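Local coordinates for protein succinyl-CoA ligase (ADP-forming) subunit alpha (Methanosaeta concilii, PDB 6HXI) that belongs to the succinyl-CoA ligase family and binds coenzyme A, largely in a Rossmann-like domain, which is followed in the chain by a citrate-synthase-like helical region, at residues G19-A24 and V85-H90; P66-K69 and L73-L76. All coordinates share one frame; numbering follows the deposited sequence.

Interaction 1: G19-A24 and V85-H90; sequences GYQTNA and VNFASH. With COA (coenzyme A), chain G.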
loop_
_atom_site.group_PDB
_atom_site.type_symbol
_atom_site.label_atom_id
_atom_site.label_comp_id
_atom_site.label_asym_id
_atom_site.label_seq_id
_atom_site.Cartn_x
_atom_site.Cartn_y
_atom_site.Cartn_z
ATOM N N GLY B 19 38.009 -7.128 8.924
ATOM C CA GLY B 19 37.569 -5.765 8.670
ATOM C C GLY B 19 36.996 -5.658 7.278
ATOM O O GLY B 19 37.566 -6.207 6.338
ATOM N N TYR B 20 35.877 -4.938 7.134
ATOM C CA TYR B 20 35.207 -4.790 5.846
ATOM C C TYR B 20 35.891 -3.776 4.947
ATOM O O TYR B 20 35.400 -2.676 4.750
ATOM C CB TYR B 20 33.700 -4.502 6.034
ATOM C CG TYR B 20 32.865 -4.883 4.832
ATOM C CD1 TYR B 20 33.004 -6.128 4.227
ATOM C CD2 TYR B 20 31.959 -3.984 4.274
ATOM C CE1 TYR B 20 32.261 -6.470 3.098
ATOM C CE2 TYR B 20 31.194 -4.329 3.162
ATOM C CZ TYR B 20 31.318 -5.589 2.604
ATOM O OH TYR B 20 30.580 -5.928 1.493
ATOM N N GLN B 21 37.043 -4.162 4.394
ATOM C CA GLN B 21 37.856 -3.296 3.538
ATOM C C GLN B 21 37.708 -3.752 2.111
ATOM O O GLN B 21 38.545 -4.494 1.606
ATOM C CB GLN B 21 39.330 -3.302 4.015
ATOM C CG GLN B 21 39.536 -2.665 5.393
ATOM C CD GLN B 21 39.395 -1.160 5.421
ATOM O OE1 GLN B 21 39.847 -0.459 4.517
ATOM N NE2 GLN B 21 38.753 -0.623 6.464
ATOM N N THR B 22 36.630 -3.343 1.482
ATOM C CA THR B 22 36.234 -3.766 0.132
ATOM C C THR B 22 37.305 -3.488 -0.936
ATOM O O THR B 22 37.533 -4.337 -1.802
ATOM C CB THR B 22 34.865 -3.182 -0.260
ATOM O OG1 THR B 22 35.004 -1.776 -0.431
ATOM C CG2 THR B 22 33.780 -3.467 0.777
ATOM N N ASN B 23 37.964 -2.332 -0.884
ATOM C CA ASN B 23 39.030 -2.015 -1.855
ATOM C C ASN B 23 40.257 -2.917 -1.695
ATOM O O ASN B 23 40.794 -3.406 -2.692
ATOM C CB ASN B 23 39.425 -0.527 -1.781
ATOM C CG ASN B 23 39.941 0.040 -3.078
ATOM O OD1 ASN B 23 39.927 -0.607 -4.137
ATOM N ND2 ASN B 23 40.391 1.284 -3.027
ATOM N N ALA B 24 40.673 -3.162 -0.437
ATOM C CA ALA B 24 41.793 -4.032 -0.088
ATOM C C ALA B 24 41.459 -5.470 -0.524
ATOM O O ALA B 24 42.296 -6.136 -1.127
ATOM C CB ALA B 24 42.026 -3.979 1.421
ATOM N N VAL B 85 44.762 -10.924 7.598
ATOM C CA VAL B 85 45.071 -9.535 7.236
ATOM C C VAL B 85 44.150 -8.730 8.117
ATOM O O VAL B 85 42.931 -8.763 7.923
ATOM C CB VAL B 85 44.899 -9.245 5.720
ATOM C CG1 VAL B 85 45.263 -7.803 5.393
ATOM C CG2 VAL B 85 45.720 -10.226 4.864
ATOM N N ASN B 86 44.720 -8.108 9.179
ATOM C CA ASN B 86 43.981 -7.404 10.215
ATOM C C ASN B 86 43.876 -5.907 9.984
ATOM O O ASN B 86 44.839 -5.167 10.223
ATOM C CB ASN B 86 44.581 -7.732 11.597
ATOM C CG ASN B 86 43.766 -7.254 12.783
ATOM O OD1 ASN B 86 42.711 -6.664 12.640
ATOM N ND2 ASN B 86 44.203 -7.558 13.985
ATOM N N PHE B 87 42.688 -5.453 9.554
ATOM C CA PHE B 87 42.393 -4.029 9.331
ATOM C C PHE B 87 41.642 -3.391 10.489
ATOM O O PHE B 87 41.032 -2.349 10.303
ATOM C CB PHE B 87 41.592 -3.814 8.048
ATOM C CG PHE B 87 42.390 -3.963 6.788
ATOM C CD1 PHE B 87 43.188 -2.920 6.325
ATOM C CD2 PHE B 87 42.264 -5.099 5.996
ATOM C CE1 PHE B 87 43.911 -3.045 5.135
ATOM C CE2 PHE B 87 42.986 -5.218 4.805
ATOM C CZ PHE B 87 43.836 -4.202 4.403
ATOM N N ALA B 88 41.698 -3.985 11.686
ATOM C CA ALA B 88 41.066 -3.398 12.881
ATOM C C ALA B 88 41.775 -2.080 13.212
ATOM O O ALA B 88 42.952 -1.934 12.894
ATOM C CB ALA B 88 41.190 -4.360 14.056
ATOM N N SER B 89 41.081 -1.127 13.828
ATOM C CA SER B 89 41.700 0.151 14.230
ATOM C C SER B 89 42.772 -0.095 15.357
ATOM O O SER B 89 42.864 -1.203 15.905
ATOM C CB SER B 89 40.627 1.112 14.751
ATOM O OG SER B 89 40.411 0.918 16.142
ATOM N N HIS B 90 43.520 0.953 15.744
ATOM C CA HIS B 90 44.517 0.838 16.809
ATOM C C HIS B 90 43.882 0.519 18.161
ATOM O O HIS B 90 44.555 0.055 19.071
ATOM C CB HIS B 90 45.410 2.085 16.866
ATOM C CG HIS B 90 44.748 3.350 17.315
ATOM N ND1 HIS B 90 44.108 4.199 16.413
ATOM C CD2 HIS B 90 44.733 3.931 18.536
ATOM C CE1 HIS B 90 43.685 5.232 17.129
ATOM N NE2 HIS B 90 44.032 5.117 18.409
HETATM N N1A COA G . 28.411 3.955 15.994
HETATM C C2A COA G . 29.422 3.716 16.836
HETATM N N3A COA G . 30.703 3.443 16.552
HETATM C C4A COA G . 30.898 3.363 15.226
HETATM C C5A COA G . 29.952 3.574 14.237
HETATM C C6A COA G . 28.654 3.921 14.662
HETATM N N6A COA G . 27.669 4.247 13.826
HETATM N N7A COA G . 30.484 3.309 12.985
HETATM C C8A COA G . 31.720 2.961 13.238
HETATM N N9A COA G . 32.041 2.965 14.572
HETATM C C1B COA G . 33.314 2.591 15.187
HETATM C C2B COA G . 33.820 1.193 14.855
HETATM O O2B COA G . 33.192 0.207 15.678
HETATM C C3B COA G . 35.310 1.356 15.175
HETATM O O3B COA G . 35.570 1.272 16.594
HETATM P P3B COA G . 36.965 0.808 17.212
HETATM O O7A COA G . 38.021 1.661 16.593
HETATM O O8A COA G . 36.833 0.987 18.681
HETATM O O9A COA G . 37.088 -0.692 16.890
HETATM C C4B COA G . 35.605 2.822 14.835
HETATM O O4B COA G . 34.323 3.477 14.743
HETATM C C5B COA G . 36.398 3.046 13.573
HETATM O O5B COA G . 35.844 2.194 12.551
HETATM P P1A COA G . 36.804 1.370 11.515
HETATM O O1A COA G . 36.097 0.858 10.314
HETATM O O2A COA G . 37.634 0.311 12.223
HETATM O O3A COA G . 37.734 2.615 11.153
HETATM P P2A COA G . 38.849 3.058 10.107
HETATM O O4A COA G . 38.209 3.675 8.928
HETATM O O5A COA G . 39.701 4.066 10.844
HETATM O O6A COA G . 39.691 1.733 9.706
HETATM C CBP COA G . 42.078 1.257 9.531
HETATM C CCP COA G . 40.849 1.303 10.446
HETATM C CDP COA G . 43.272 0.763 10.359
HETATM C CEP COA G . 41.855 0.302 8.341
HETATM C CAP COA G . 42.350 2.689 8.993
HETATM O OAP COA G . 42.286 3.649 10.032
HETATM C C9P COA G . 43.635 2.889 8.201
HETATM O O9P COA G . 43.682 2.567 7.012
HETATM N N8P COA G . 44.672 3.434 8.859
HETATM C C7P COA G . 45.991 3.595 8.262
HETATM C C6P COA G . 47.023 2.749 8.956
HETATM C C5P COA G . 48.414 2.983 8.415
HETATM O O5P COA G . 48.733 4.074 7.945
HETATM N N4P COA G . 49.247 1.944 8.458
HETATM C C3P COA G . 50.584 1.975 7.880
HETATM C C2P COA G . 50.581 1.731 6.384
HETATM S S1P COA G . 52.328 1.605 5.912
#

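Interaction 2: P66-K69 and L73-L76; sequences PMYK and LAAL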
loop_
_atom_site.group_PDB
_atom_site.type_symbol
_atom_site.label_atom_id
_atom_site.label_comp_id
_atom_site.label_asym_id
_atom_site.label_seq_id
_atom_site.Cartn_x
_atom_site.Cartn_y
_atom_site.Cartn_z
ATOM N N PRO B 66 32.402 -15.679 1.555
ATOM C CA PRO B 66 31.641 -15.748 2.814
ATOM C C PRO B 66 32.165 -14.727 3.827
ATOM O O PRO B 66 33.324 -14.317 3.766
ATOM C CB PRO B 66 31.824 -17.185 3.275
ATOM C CG PRO B 66 33.095 -17.620 2.645
ATOM C CD PRO B 66 33.339 -16.815 1.420
ATOM N N MET B 67 31.293 -14.290 4.738
ATOM C CA MET B 67 31.610 -13.242 5.688
ATOM C C MET B 67 31.115 -13.633 7.075
ATOM O O MET B 67 29.936 -13.943 7.241
ATOM C CB MET B 67 31.018 -11.935 5.138
ATOM C CG MET B 67 31.455 -10.700 5.854
ATOM S SD MET B 67 30.977 -9.239 4.887
ATOM C CE MET B 67 29.235 -9.169 5.195
ATOM N N TYR B 68 32.060 -13.731 8.039
ATOM C CA TYR B 68 31.849 -14.186 9.425
ATOM C C TYR B 68 31.969 -13.081 10.434
ATOM O O TYR B 68 32.772 -12.189 10.247
ATOM C CB TYR B 68 32.836 -15.331 9.770
ATOM C CG TYR B 68 32.560 -16.586 8.970
ATOM C CD1 TYR B 68 33.087 -16.753 7.693
ATOM C CD2 TYR B 68 31.717 -17.576 9.460
ATOM C CE1 TYR B 68 32.802 -17.882 6.934
ATOM C CE2 TYR B 68 31.432 -18.720 8.708
ATOM C CZ TYR B 68 31.966 -18.857 7.442
ATOM O OH TYR B 68 31.696 -19.970 6.700
ATOM N N LYS B 69 31.198 -13.158 11.530
ATOM C CA LYS B 69 31.216 -12.158 12.601
ATOM C C LYS B 69 32.456 -12.265 13.490
ATOM O O LYS B 69 32.912 -11.245 14.015
ATOM C CB LYS B 69 29.947 -12.277 13.468
ATOM C CG LYS B 69 28.936 -11.153 13.264
ATOM C CD LYS B 69 28.081 -10.945 14.512
ATOM C CE LYS B 69 27.428 -9.577 14.530
ATOM N NZ LYS B 69 26.748 -9.284 15.818
ATOM N N LEU B 73 34.812 -18.555 14.416
ATOM C CA LEU B 73 33.803 -19.113 13.503
ATOM C C LEU B 73 34.358 -19.273 12.090
ATOM O O LEU B 73 34.108 -20.299 11.448
ATOM C CB LEU B 73 32.516 -18.286 13.483
ATOM C CG LEU B 73 31.544 -18.522 14.636
ATOM C CD1 LEU B 73 30.521 -17.416 14.709
ATOM C CD2 LEU B 73 30.828 -19.861 14.503
ATOM N N ALA B 74 35.142 -18.287 11.630
ATOM C CA ALA B 74 35.780 -18.324 10.309
ATOM C C ALA B 74 36.831 -19.414 10.277
ATOM O O ALA B 74 36.844 -20.200 9.333
ATOM C CB ALA B 74 36.400 -16.980 9.970
ATOM N N ALA B 75 37.685 -19.491 11.326
ATOM C CA ALA B 75 38.765 -20.470 11.432
ATOM C C ALA B 75 38.240 -21.904 11.381
ATOM O O ALA B 75 38.796 -22.725 10.655
ATOM C CB ALA B 75 39.584 -20.231 12.691
ATOM N N LEU B 76 37.130 -22.173 12.084
ATOM C CA LEU B 76 36.465 -23.475 12.083
ATOM C C LEU B 76 35.873 -23.819 10.696
ATOM O O LEU B 76 35.928 -24.977 10.283
ATOM C CB LEU B 76 35.380 -23.530 13.174
ATOM C CG LEU B 76 34.967 -24.937 13.601
ATOM C CD1 LEU B 76 35.897 -25.478 14.678
ATOM C CD2 LEU B 76 33.537 -24.959 14.081
#

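Interaction 1: G19-A24 and V85-H90
Gln21 lays the aliphatic part of its side chain over one face of the Phe87 ring. Its CB hangs above the rim, 4.0 Å from Phe87 CD2. Next comes CG, the main point of contact: it lies 3.4 Å from Phe87 CG and makes a CH-pi contact, 28° off the ring normal. A bend at chi2 (-72°) carries the amide off the ring and over to coenzyme A, with CD 4.1 Å from CEP of the ligand and NE2 3.7 Å from the same methyl. That methyl in turn lies at the edge of the Phe87 ring, meeting it from a second direction. Ala24 CB on the first turn of helix 22-34 touches Phe87 CZ at 3.5 Å, a small side chain suited to so close an approach. Gly19 has a positive phi (109°), at which a side chain would press on the preceding carbonyl oxygen; a CB would also crowd Phe87 CB. Beyond the ring, Ser89 OG donates a hydrogen bond to O7A of the ribose 3'-phosphate, at a modelled 2.5 Å, short for such a bond. Across the segments the grip is apolar; hydrogen bonds stay within them or reach neighbours and the ligand, as befits a pocket wall.

Interaction 2: P66-K69 and L73-L76
Tyr68, at the end of strand 61-68, presents one face of its ring to the backbone of Ala74 on helix 71-77. The Ala74 CA stands 4.1 Å from the ring centroid and 20° off its normal, a CH-pi contact offset toward the rim nearest the Tyr68 CB. The methyl of Ala74 adds to this close side, with its CB 3.9 Å from Tyr68 CB. With only a methyl to accommodate, the helix backbone can come down over the CG side of the ring, and the flat ring gives it a broad surface. Tyr68 carries CG anti to its carbonyl carbon (chi1 -67°), which swings the ring toward the helix.

The other side is looser. Leu73 meets the ring with its backbone carbonyl group and CB, its C atom 4.1 Å from Tyr68 CD2; of its side chain, CB is the part that comes near, and as an exposed residue it faces mostly solvent. Lys69 directs its long side chain away from the helix, where it packs on Lys481 of the second subunit. A triethylene glycol molecule, probably from the crystallisation liquor, rests about 4 Å from the Tyr68 side chain. No hydrogen bond joins the two segments; the contact is made of van der Waals and CH-pi interactions, while within the turn Thr70 OG1 is hydrogen-bonded to Leu73 N.

In the sheet, strand 61-68 lies between strands 52-58 and 42-46. Tyr68 also touches Ala44 and Ala74 touches Ile46, so the middle of helix 71-77 leans on strand 42-46 as well as on the strand it follows.

How the interactions relate
From the N terminus, strand 15-18 leads into the 19-24 segment, which opens the wide loop that interaction 1 closes some sixty residues later at 85-90. Within that loop the chain builds strands 42-46, 52-58 and 61-68, then makes the tight strand-to-helix turn closed by interaction 2, which is therefore nested inside. Helix 71-77 next carries the chain across to strand 83-86, a beta-alpha-beta crossover passing strands 42-46 and 15-18 of the same sheet. The two contacts have centres about 15 Å apart and meet where Tyr20 CE1 packs at 3.5 Å against Met67 SD, joining the loop after strand 15-18 to strand 61-68, two strands away in the sheet.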